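Local coordinates for uncharacterized protein (Peptoclostridium difficile 630, PDB 4YCS), which is of unproven function but, as a putative lipoprotein fragment matching part of a PnrA-like substrate-binding domain, probably captures a small ligand for an ABC transporter, at residues A[44-49]-A[59-64]; A[37-42]-A[121-126]; A[14-19]-A[23-28]. All blocks are in the same frame, centred on the assembly; numbering follows the deposited sequence.

Contact 1: residues A[44-49]-A[59-64]; sequences NKVESD and DILCND
Val46 and Leu61 mark the closest backbone approach of strand 41-48 to the last turn of helix 54-62, with their CA atoms 9.4 Å apart, a gap that side chains must bridge. This is the helix-on-sheet layer of a Rossmann-like alpha/beta domain, in which helix 54-62 leads from the edge strand 41-48 back across strand 8-15 to strand 68-72. Asn44 and Val46, two residues apart on the extended strand, turn the same side to the helix, and Leu61 reaches down to both. Its CD2 methyl lies 4.2 Å from Val46 CG2, the two side chains sliding past one another in opposite directions. Val46 can offer this branch because CG1 is anti to the backbone N (chi1 177°), which leaves CG2 on the N side of the residue. A beta-branched valine suits the extended strand, whereas leucine, branched one carbon further out, spans the distance from the helix and also touches Ile69 and Ser11. The same CD2 comes within 4.2 Å of Asn44 OD1, but this is mere contact; the amide oxygen has its hydrogen bond with Ser11 OG on the neighbouring strand, so its polarity is met beside an apolar neighbour. On the reverse side of the strand, Lys45 and Glu47 form a long ion pair. Where the helix gives way to loop, Asn63 folds its amide back: ND2 donates to Asp59 O at 3.0 Å, bent to 143° at the hydrogen and tilted 34° from the carbonyl plane, and the same nitrogen also bonds Tyr87 OH.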
loop_
_atom_site.group_PDB
_atom_site.type_symbol
_atom_site.label_atom_id
_atom_site.label_comp_id
_atom_site.label_asym_id
_atom_site.label_seq_id
_atom_site.Cartn_x
_atom_site.Cartn_y
_atom_site.Cartn_z
ATOM N N ASN A 44 4.631 6.895 -6.362
ATOM C CA ASN A 44 5.704 7.189 -5.463
ATOM C C ASN A 44 5.975 5.919 -4.642
ATOM O O ASN A 44 5.043 5.122 -4.399
ATOM C CB ASN A 44 5.239 8.377 -4.597
ATOM C CG ASN A 44 6.158 8.696 -3.442
ATOM O OD1 ASN A 44 5.901 8.305 -2.277
ATOM N ND2 ASN A 44 7.207 9.449 -3.729
ATOM N N LYS A 45 7.209 5.695 -4.251
ATOM C CA LYS A 45 7.516 4.625 -3.315
ATOM C C LYS A 45 8.401 5.074 -2.183
ATOM O O LYS A 45 9.213 5.973 -2.344
ATOM C CB LYS A 45 8.147 3.447 -4.031
ATOM C CG LYS A 45 9.642 3.586 -4.292
ATOM C CD LYS A 45 10.245 2.204 -4.533
ATOM C CE LYS A 45 11.535 2.286 -5.320
ATOM N NZ LYS A 45 11.901 0.930 -5.787
ATOM N N VAL A 46 8.204 4.458 -1.029
ATOM C CA VAL A 46 9.027 4.646 0.151
ATOM C C VAL A 46 9.510 3.262 0.585
ATOM O O VAL A 46 8.722 2.325 0.587
ATOM C CB VAL A 46 8.217 5.336 1.278
ATOM C CG1 VAL A 46 9.026 5.496 2.572
ATOM C CG2 VAL A 46 7.769 6.691 0.782
ATOM N N GLU A 47 10.806 3.137 0.865
ATOM C CA GLU A 47 11.410 1.873 1.332
ATOM C C GLU A 47 12.080 2.058 2.697
ATOM O O GLU A 47 12.751 3.052 2.938
ATOM C CB GLU A 47 12.439 1.403 0.336
ATOM C CG GLU A 47 11.833 0.903 -0.952
ATOM C CD GLU A 47 12.878 0.712 -2.024
ATOM O OE1 GLU A 47 13.342 1.727 -2.576
ATOM O OE2 GLU A 47 13.232 -0.444 -2.316
ATOM N N SER A 48 11.892 1.111 3.599
ATOM C CA SER A 48 12.511 1.210 4.935
ATOM C C SER A 48 12.806 -0.165 5.545
ATOM O O SER A 48 11.964 -1.053 5.497
ATOM C CB SER A 48 11.595 2.014 5.868
ATOM O OG SER A 48 12.088 2.021 7.201
ATOM N N ASP A 49 14.000 -0.325 6.124
ATOM C CA ASP A 49 14.317 -1.520 6.921
ATOM C C ASP A 49 14.060 -1.318 8.428
ATOM O O ASP A 49 14.107 -2.286 9.191
ATOM C CB ASP A 49 15.762 -2.023 6.654
ATOM C CG ASP A 49 16.823 -0.929 6.803
ATOM O OD1 ASP A 49 16.565 0.091 7.473
ATOM O OD2 ASP A 49 17.925 -1.097 6.239
ATOM N N ASP A 59 2.146 8.391 8.280
ATOM C CA ASP A 59 1.545 9.661 8.650
ATOM C C ASP A 59 1.943 10.793 7.693
ATOM O O ASP A 59 1.103 11.602 7.277
ATOM C CB ASP A 59 1.908 10.007 10.098
ATOM C CG ASP A 59 1.229 11.267 10.543
ATOM O OD1 ASP A 59 0.194 11.149 11.207
ATOM O OD2 ASP A 59 1.721 12.354 10.187
ATOM N N ILE A 60 3.225 10.841 7.323
ATOM C CA ILE A 60 3.663 11.790 6.315
ATOM C C ILE A 60 2.923 11.594 4.996
ATOM O O ILE A 60 2.531 12.579 4.373
ATOM C CB ILE A 60 5.180 11.695 6.083
ATOM C CG1 ILE A 60 5.971 12.231 7.318
ATOM C CG2 ILE A 60 5.565 12.462 4.833
ATOM C CD1 ILE A 60 7.449 11.802 7.309
ATOM N N LEU A 61 2.756 10.351 4.536
ATOM C CA LEU A 61 2.039 10.064 3.279
ATOM C C LEU A 61 0.591 10.513 3.340
ATOM O O LEU A 61 0.032 10.968 2.315
ATOM C CB LEU A 61 2.127 8.572 2.909
ATOM C CG LEU A 61 3.524 7.998 2.627
ATOM C CD1 LEU A 61 3.455 6.525 2.315
ATOM C CD2 LEU A 61 4.226 8.739 1.513
ATOM N N CYS A 62 -0.020 10.434 4.532
ATOM C CA CYS A 62 -1.396 10.913 4.729
ATOM C C CYS A 62 -1.522 12.426 4.608
ATOM O O CYS A 62 -2.621 12.944 4.452
ATOM C CB CYS A 62 -1.913 10.460 6.084
ATOM S SG CYS A 62 -2.136 8.698 6.232
ATOM N N ASN A 63 -0.390 13.126 4.631
ATOM C CA ASN A 63 -0.347 14.594 4.424
ATOM C C ASN A 63 0.290 14.989 3.113
ATOM O O ASN A 63 0.611 16.128 2.943
ATOM C CB ASN A 63 0.395 15.246 5.611
ATOM C CG ASN A 63 -0.450 15.199 6.868
ATOM O OD1 ASN A 63 -1.377 15.984 7.014
ATOM N ND2 ASN A 63 -0.184 14.250 7.721
ATOM N N ASP A 64 0.427 14.044 2.174
ATOM C CA ASP A 64 1.015 14.313 0.845
ATOM C C ASP A 64 0.033 14.105 -0.332
ATOM O O ASP A 64 0.468 13.914 -1.432
ATOM C CB ASP A 64 2.192 13.358 0.595
ATOM C CG ASP A 64 3.454 13.761 1.313
ATOM O OD1 ASP A 64 3.568 14.939 1.666
ATOM O OD2 ASP A 64 4.344 12.886 1.458
#

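Contact 2: residues A[37-42]-A[121-126]; sequences KKLNID and GLIAGK
Leu39 approaches Ala124 more closely than any other residue pair here, their CA atoms 6.9 Å apart, at the bend between helix 22-38 and strand 41-48. Its CB is directed at helix 118-127, and with CG anti to the carbonyl carbon (chi1 -46°) the chain carries on toward that helix. CG lies 4.3 Å from Ala124 CB, and beyond it both methyls of the fork rest on the alanine. CD1 is nearer the backbone, 3.7 Å from Ala124 CA, and also reaches Ile123 CG2 at 4.3 Å. CD2 is nearer the methyl, meeting Ala124 CB at 3.8 Å. Alanine suits this spot because its single methyl lets the leucine settle against the helix backbone itself. Deeper in, Ile41 adds its CD1 methyl, 4.4 Å from Ile123 CG2, so that the isoleucine of the helix receives one methyl from each of two alternate residues. Ile41 also packs on Lys8 and Val10 of strand 8-15, and its carbonyl oxygen accepts a hydrogen bond from Gln36 NE2. A purely apolar seam thus sets the end of the first beta-alpha-beta crossover beside helix 118-127 in one helical layer, as in a Rossmann-like alpha/beta sandwich.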
loop_
_atom_site.group_PDB
_atom_site.type_symbol
_atom_site.label_atom_id
_atom_site.label_comp_id
_atom_site.label_asym_id
_atom_site.label_seq_id
_atom_site.Cartn_x
_atom_site.Cartn_y
_atom_site.Cartn_z
ATOM N N LYS A 37 0.102 2.156 -16.353
ATOM C CA LYS A 37 -0.015 2.054 -17.775
ATOM C C LYS A 37 -1.464 2.101 -18.255
ATOM O O LYS A 37 -1.739 2.524 -19.363
ATOM C CB LYS A 37 0.633 0.773 -18.252
ATOM C CG LYS A 37 2.120 0.739 -17.990
ATOM C CD LYS A 37 2.734 -0.505 -18.602
ATOM C CE LYS A 37 4.240 -0.523 -18.397
ATOM N NZ LYS A 37 4.866 -1.651 -19.135
ATOM N N LYS A 38 -2.395 1.678 -17.435
ATOM C CA LYS A 38 -3.793 1.700 -17.835
ATOM C C LYS A 38 -4.516 2.953 -17.361
ATOM O O LYS A 38 -5.586 3.256 -17.854
ATOM C CB LYS A 38 -4.511 0.478 -17.277
ATOM C CG LYS A 38 -3.899 -0.834 -17.752
ATOM C CD LYS A 38 -4.292 -2.019 -16.884
ATOM C CE LYS A 38 -3.404 -3.230 -17.157
ATOM N NZ LYS A 38 -3.705 -3.824 -18.484
ATOM N N LEU A 39 -3.956 3.655 -16.388
ATOM C CA LEU A 39 -4.632 4.763 -15.788
ATOM C C LEU A 39 -3.795 6.025 -15.892
ATOM O O LEU A 39 -2.616 5.981 -16.192
ATOM C CB LEU A 39 -4.846 4.459 -14.310
ATOM C CG LEU A 39 -5.381 3.077 -13.941
ATOM C CD1 LEU A 39 -5.021 2.754 -12.487
ATOM C CD2 LEU A 39 -6.886 3.039 -14.185
ATOM N N ASN A 40 -4.396 7.136 -15.521
ATOM C CA ASN A 40 -3.677 8.388 -15.388
ATOM C C ASN A 40 -3.295 8.594 -13.926
ATOM O O ASN A 40 -4.006 9.304 -13.146
ATOM C CB ASN A 40 -4.549 9.540 -15.907
ATOM C CG ASN A 40 -3.881 10.891 -15.739
ATOM O OD1 ASN A 40 -2.647 10.977 -15.622
ATOM N ND2 ASN A 40 -4.697 11.953 -15.671
ATOM N N ILE A 41 -2.199 7.958 -13.509
ATOM C CA ILE A 41 -1.825 8.070 -12.137
ATOM C C ILE A 41 -0.353 8.379 -11.967
ATOM O O ILE A 41 0.500 7.881 -12.726
ATOM C CB ILE A 41 -2.226 6.834 -11.264
ATOM C CG1 ILE A 41 -1.589 5.565 -11.757
ATOM C CG2 ILE A 41 -3.729 6.683 -11.215
ATOM C CD1 ILE A 41 -1.550 4.457 -10.707
ATOM N N ASP A 42 -0.071 9.208 -10.968
ATOM C CA ASP A 42 1.286 9.418 -10.477
ATOM C C ASP A 42 1.639 8.341 -9.471
ATOM O O ASP A 42 0.759 7.958 -8.714
ATOM C CB ASP A 42 1.387 10.777 -9.784
ATOM C CG ASP A 42 1.361 11.940 -10.789
ATOM O OD1 ASP A 42 1.215 11.655 -11.994
ATOM O OD2 ASP A 42 1.506 13.119 -10.351
ATOM N N GLY A 121 -5.819 -4.386 -10.819
ATOM C CA GLY A 121 -7.226 -4.232 -11.050
ATOM C C GLY A 121 -7.850 -3.451 -9.919
ATOM O O GLY A 121 -8.658 -2.546 -10.130
ATOM N N LEU A 122 -7.454 -3.817 -8.709
ATOM C CA LEU A 122 -8.004 -3.149 -7.517
ATOM C C LEU A 122 -7.666 -1.668 -7.540
ATOM O O LEU A 122 -8.490 -0.841 -7.217
ATOM C CB LEU A 122 -7.452 -3.787 -6.266
ATOM C CG LEU A 122 -8.035 -3.165 -5.026
ATOM C CD1 LEU A 122 -9.207 -3.972 -4.511
ATOM C CD2 LEU A 122 -6.955 -3.018 -3.995
ATOM N N ILE A 123 -6.443 -1.342 -7.950
ATOM C CA ILE A 123 -5.982 0.026 -7.964
ATOM C C ILE A 123 -6.851 0.762 -8.997
ATOM O O ILE A 123 -7.349 1.867 -8.749
ATOM C CB ILE A 123 -4.459 0.084 -8.286
ATOM C CG1 ILE A 123 -3.634 -0.590 -7.142
ATOM C CG2 ILE A 123 -4.019 1.512 -8.470
ATOM C CD1 ILE A 123 -2.177 -0.937 -7.417
ATOM N N ALA A 124 -7.023 0.157 -10.169
ATOM C CA ALA A 124 -7.845 0.756 -11.228
ATOM C C ALA A 124 -9.271 1.032 -10.783
ATOM O O ALA A 124 -9.836 2.089 -11.054
ATOM C CB ALA A 124 -7.864 -0.145 -12.442
ATOM N N GLY A 125 -9.865 0.067 -10.110
ATOM C CA GLY A 125 -11.227 0.218 -9.631
ATOM C C GLY A 125 -11.307 1.290 -8.578
ATOM O O GLY A 125 -12.241 2.068 -8.573
ATOM N N LYS A 126 -10.342 1.340 -7.670
ATOM C CA LYS A 126 -10.345 2.422 -6.650
ATOM C C LYS A 126 -10.150 3.819 -7.227
ATOM O O LYS A 126 -10.670 4.771 -6.689
ATOM C CB LYS A 126 -9.280 2.188 -5.571
ATOM C CG LYS A 126 -9.617 0.973 -4.715
ATOM C CD LYS A 126 -8.774 0.877 -3.480
ATOM C CE LYS A 126 -9.601 1.168 -2.246
ATOM N NZ LYS A 126 -10.454 -0.002 -1.905
#

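Contact 3: residues A[14-19]-A[23-28]; sequences LDIEGT and AMNNSA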
loop_
_atom_site.group_PDB
_atom_site.type_symbol
_atom_site.label_atom_id
_atom_site.label_comp_id
_atom_site.label_asym_id
_atom_site.label_seq_id
_atom_site.Cartn_x
_atom_site.Cartn_y
_atom_site.Cartn_z
ATOM N N LEU A 14 7.269 0.011 1.344
ATOM C CA LEU A 14 7.780 -1.369 1.423
ATOM C C LEU A 14 8.790 -1.611 2.552
ATOM O O LEU A 14 9.579 -0.755 2.897
ATOM C CB LEU A 14 8.446 -1.742 0.109
ATOM C CG LEU A 14 7.549 -1.503 -1.100
ATOM C CD1 LEU A 14 8.007 -0.251 -1.818
ATOM C CD2 LEU A 14 7.543 -2.691 -2.039
ATOM N N ASP A 15 8.699 -2.802 3.131
ATOM C CA ASP A 15 9.600 -3.276 4.182
ATOM C C ASP A 15 10.741 -3.984 3.459
ATOM O O ASP A 15 10.523 -5.002 2.804
ATOM C CB ASP A 15 8.817 -4.246 5.051
ATOM C CG ASP A 15 9.652 -4.881 6.180
ATOM O OD1 ASP A 15 10.839 -4.504 6.363
ATOM O OD2 ASP A 15 9.062 -5.738 6.900
ATOM N N ILE A 16 11.944 -3.418 3.535
ATOM C CA ILE A 16 13.116 -3.987 2.841
ATOM C C ILE A 16 14.199 -4.581 3.767
ATOM O O ILE A 16 15.331 -4.754 3.340
ATOM C CB ILE A 16 13.772 -2.982 1.873
ATOM C CG1 ILE A 16 14.299 -1.725 2.598
ATOM C CG2 ILE A 16 12.788 -2.680 0.758
ATOM C CD1 ILE A 16 15.219 -0.867 1.741
ATOM N N GLU A 17 13.854 -4.889 5.018
ATOM C CA GLU A 17 14.789 -5.587 5.915
ATOM C C GLU A 17 14.934 -7.053 5.502
ATOM O O GLU A 17 13.947 -7.784 5.385
ATOM C CB GLU A 17 14.339 -5.510 7.371
ATOM C CG GLU A 17 15.350 -6.117 8.343
ATOM C CD GLU A 17 15.111 -5.721 9.787
ATOM O OE1 GLU A 17 13.954 -5.751 10.229
ATOM O OE2 GLU A 17 16.086 -5.390 10.487
ATOM N N GLY A 18 16.170 -7.481 5.276
ATOM C CA GLY A 18 16.430 -8.838 4.852
ATOM C C GLY A 18 16.114 -9.033 3.387
ATOM O O GLY A 18 16.090 -8.081 2.622
ATOM N N THR A 19 15.905 -10.287 3.012
ATOM C CA THR A 19 15.677 -10.676 1.632
ATOM C C THR A 19 14.406 -11.488 1.478
ATOM O O THR A 19 13.994 -11.774 0.361
ATOM C CB THR A 19 16.844 -11.534 1.093
ATOM O OG1 THR A 19 17.043 -12.663 1.950
ATOM C CG2 THR A 19 18.143 -10.720 0.994
ATOM N N ALA A 23 10.707 -11.043 -3.337
ATOM C CA ALA A 23 9.789 -11.497 -4.378
ATOM C C ALA A 23 8.454 -10.758 -4.326
ATOM O O ALA A 23 7.959 -10.257 -5.347
ATOM C CB ALA A 23 9.565 -13.005 -4.299
HETATM N N MSE A 24 7.861 -10.716 -3.140
HETATM C CA MSE A 24 6.586 -10.016 -2.937
HETATM C C MSE A 24 6.683 -8.537 -3.251
HETATM O O MSE A 24 5.756 -7.948 -3.793
HETATM C CB MSE A 24 6.229 -10.134 -1.455
HETATM C CG MSE A 24 4.781 -9.729 -1.282
HETATM SE SE MSE A 24 4.199 -10.080 0.561
HETATM C CE MSE A 24 5.362 -8.840 1.518
ATOM N N ASN A 25 7.801 -7.932 -2.868
ATOM C CA ASN A 25 8.090 -6.536 -3.135
ATOM C C ASN A 25 8.124 -6.262 -4.615
ATOM O O ASN A 25 7.478 -5.313 -5.090
ATOM C CB ASN A 25 9.379 -6.085 -2.438
ATOM C CG ASN A 25 9.178 -5.858 -0.956
ATOM O OD1 ASN A 25 8.086 -6.053 -0.450
ATOM N ND2 ASN A 25 10.229 -5.439 -0.258
ATOM N N ASN A 26 8.826 -7.113 -5.357
ATOM C CA ASN A 26 8.889 -6.948 -6.805
ATOM C C ASN A 26 7.555 -7.094 -7.487
ATOM O O ASN A 26 7.236 -6.328 -8.406
ATOM C CB ASN A 26 9.955 -7.845 -7.421
ATOM C CG ASN A 26 11.327 -7.271 -7.212
ATOM O OD1 ASN A 26 11.802 -6.517 -8.038
ATOM N ND2 ASN A 26 11.922 -7.533 -6.067
ATOM N N SER A 27 6.749 -8.021 -7.010
ATOM C CA SER A 27 5.415 -8.227 -7.558
ATOM C C SER A 27 4.521 -7.018 -7.282
ATOM O O SER A 27 3.711 -6.642 -8.127
ATOM C CB SER A 27 4.741 -9.499 -6.989
ATOM O OG SER A 27 5.368 -10.664 -7.451
ATOM N N ALA A 28 4.617 -6.460 -6.075
ATOM C CA ALA A 28 3.835 -5.295 -5.721
ATOM C C ALA A 28 4.195 -4.110 -6.645
ATOM O O ALA A 28 3.314 -3.471 -7.243
ATOM C CB ALA A 28 4.045 -4.948 -4.262
#
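In the first beta-alpha-beta unit, where strand 8-15 runs out into the loop that leads to helix 22-38, Asn25 reaches from the helix to Leu14, Asp15 and Ile16. Having CG anti to the carbonyl carbon, beside the backbone N (chi1 -76°), brings its amide to the strand end. ND2 donates to Asp15 O at 3.1 Å, nearly straight at 164°, and the oxygen lies in the plane of the amide; the nitrogen, however, approaches from above the plane of that carbonyl, 48° out of it. A buried asparagine suits the place because it can satisfy a backbone oxygen just where the strand ends. The face of the amide has an apolar partner: Leu14 CD2 sits over it, 3.7 Å from Asn25 CG, helping to fix its rotation, while Ile16 CG2 touches ND2 at 3.9 Å. Both Leu14 and Asn25 also pack on Val72 of the next strand in the sheet. The strand end belongs to the C-terminal edge of a parallel sheet, the edge along which relatives of the periplasmic-binding type commonly place their ligand cleft, though no ligand role is established here. The carboxylate of Asp15 has other partners: OD1 accepts a weak bond from Glu17 N at 3.3 Å in an Asx turn, and OD2 forms a salt bridge with Arg75 NE, as Glu17 OE1 does with Arg75 NH2.

From the N terminus, contact 3 closes first, a short loop between the end of strand 8-15 and the start of helix 22-38. That helix carries the chain to 37-42, where contact 2 opens; strand 41-48 then supplies contact 1, which closes at 59-64 well before 121-126 completes contact 2. Contact 1 therefore nests within contact 2, whereas contact 3 precedes both and none cross. Contacts 1 and 3 meet through the sheet, with Val46 O and Leu14 N 2.8 Å apart, and place helices 54-62 and 22-38 on opposite faces of it. Contact 2 adds helix 118-127 to the turn between helix 22-38 and strand 41-48.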